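Local coordinates for protein tryptophan--tRNA ligase (Mycoplasma pneumoniae, PDB 2YY5) that probably joins tryptophan to its cognate tRNA at the expense of ATP, as a homodimeric class I aminoacyl-tRNA synthetase, at residues Val248-Met251 / Leu252-Lys256. The protein carries 1 engineered substitution. Residues are numbered along the deposited sequence; the frame is centred on the assembly and turned at random.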
loop_
_atom_site.group_PDB
_atom_site.type_symbol
_atom_site.label_atom_id
_atom_site.label_comp_id
_atom_site.label_asym_id
_atom_site.label_seq_id
_atom_site.Cartn_x
_atom_site.Cartn_y
_atom_site.Cartn_z
ATOM N N VAL B 248 -13.847 -39.452 8.142
ATOM C CA VAL B 248 -15.272 -39.702 8.329
ATOM C C VAL B 248 -16.004 -38.535 8.986
ATOM O O VAL B 248 -17.099 -38.169 8.566
ATOM C CB VAL B 248 -15.501 -40.980 9.162
ATOM C CG1 VAL B 248 -16.939 -41.044 9.662
ATOM C CG2 VAL B 248 -15.191 -42.192 8.307
ATOM N N THR B 249 -15.406 -37.945 10.013
ATOM C CA THR B 249 -16.045 -36.824 10.689
ATOM C C THR B 249 -16.279 -35.663 9.718
ATOM O O THR B 249 -17.351 -35.061 9.713
ATOM C CB THR B 249 -15.191 -36.326 11.878
ATOM O OG1 THR B 249 -14.882 -37.434 12.732
ATOM C CG2 THR B 249 -15.953 -35.259 12.686
ATOM N N ASN B 250 -15.279 -35.365 8.893
ATOM C CA ASN B 250 -15.373 -34.280 7.922
ATOM C C ASN B 250 -16.530 -34.489 6.951
ATOM O O ASN B 250 -17.346 -33.591 6.752
ATOM C CB ASN B 250 -14.072 -34.169 7.133
ATOM C CG ASN B 250 -14.030 -32.944 6.248
ATOM O OD1 ASN B 250 -13.596 -33.010 5.098
ATOM N ND2 ASN B 250 -14.468 -31.812 6.781
ATOM N N MET B 251 -16.599 -35.667 6.334
ATOM C CA MET B 251 -17.680 -35.949 5.394
ATOM C C MET B 251 -19.023 -35.835 6.107
ATOM O O MET B 251 -20.023 -35.425 5.532
ATOM C CB MET B 251 -17.535 -37.356 4.806
ATOM C CG MET B 251 -16.362 -37.523 3.855
ATOM S SD MET B 251 -16.413 -39.095 2.966
ATOM C CE MET B 251 -15.729 -40.192 4.195
ATOM N N LEU B 252 -19.029 -36.194 7.378
ATOM C CA LEU B 252 -20.246 -36.159 8.168
ATOM C C LEU B 252 -20.736 -34.736 8.444
ATOM O O LEU B 252 -21.929 -34.457 8.308
ATOM C CB LEU B 252 -20.016 -36.917 9.476
ATOM C CG LEU B 252 -21.211 -37.520 10.216
ATOM C CD1 LEU B 252 -22.080 -38.355 9.274
ATOM C CD2 LEU B 252 -20.676 -38.369 11.365
ATOM N N THR B 253 -19.837 -33.827 8.819
ATOM C CA THR B 253 -20.279 -32.464 9.089
ATOM C C THR B 253 -20.622 -31.716 7.787
ATOM O O THR B 253 -21.444 -30.797 7.801
ATOM C CB THR B 253 -19.241 -31.649 9.976
ATOM O OG1 THR B 253 -18.806 -30.478 9.278
ATOM C CG2 THR B 253 -18.038 -32.494 10.348
ATOM N N ILE B 254 -20.019 -32.123 6.667
ATOM C CA ILE B 254 -20.304 -31.496 5.371
ATOM C C ILE B 254 -21.720 -31.870 4.986
ATOM O O ILE B 254 -22.503 -31.022 4.545
ATOM C CB ILE B 254 -19.380 -32.005 4.235
ATOM C CG1 ILE B 254 -17.948 -31.506 4.447
ATOM C CG2 ILE B 254 -19.904 -31.522 2.882
ATOM C CD1 ILE B 254 -16.931 -32.184 3.556
ATOM N N LEU B 255 -22.023 -33.158 5.147
ATOM C CA LEU B 255 -23.338 -33.716 4.840
ATOM C C LEU B 255 -24.415 -32.982 5.650
ATOM O O LEU B 255 -25.458 -32.612 5.110
ATOM C CB LEU B 255 -23.370 -35.218 5.182
ATOM C CG LEU B 255 -24.283 -36.180 4.398
ATOM C CD1 LEU B 255 -24.761 -37.281 5.333
ATOM C CD2 LEU B 255 -25.483 -35.459 3.820
ATOM N N LYS B 256 -24.159 -32.774 6.942
ATOM C CA LYS B 256 -25.121 -32.083 7.797
ATOM C C LYS B 256 -25.426 -30.663 7.303
ATOM O O LYS B 256 -26.579 -30.227 7.312
ATOM C CB LYS B 256 -24.623 -32.027 9.257
ATOM C CG LYS B 256 -25.666 -31.414 10.211
ATOM C CD LYS B 256 -25.368 -31.636 11.696
ATOM C CE LYS B 256 -24.307 -30.681 12.225
ATOM N NZ LYS B 256 -24.104 -30.822 13.696
#
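Ile-254 lies across the side chain of Asn-250, one helical turn earlier. Its CD1 methyl sits 4.0 Å from CG of Asn-250. CG1 is anti to the carbonyl carbon (chi1 -70°), which turns the ethyl arm back along the helix toward Asn-250. CD1 also comes 3.5 Å from the backbone O of Asn-250. That same oxygen accepts the N-H of Ile-254, with 3.1 Å between N and O and an N-H...O angle of 151°. Beside this bond, Leu-252 N donates to Val-248 O and Leu-255 N to Met-251 O, each at 3.0 Å. These i to i+4 bonds are the alpha-helical pattern of helix 246-259. OG1 of Thr-249 is hydrogen-bonded to Gln-245 O and Ala-241 N, which ties the helix to the chain just before it. Leu-252 packs on Phe-240 in a loop, and Val-248 on Tyr-284 of helix 284-308. Met-251 and Ile-254 both pack on Leu-291 of that same helix. Ile-254 also meets Leu-19 and Leu-23 of helix 19-26, and lies near Ile-193 and Met-203, both predicted to bind ATP.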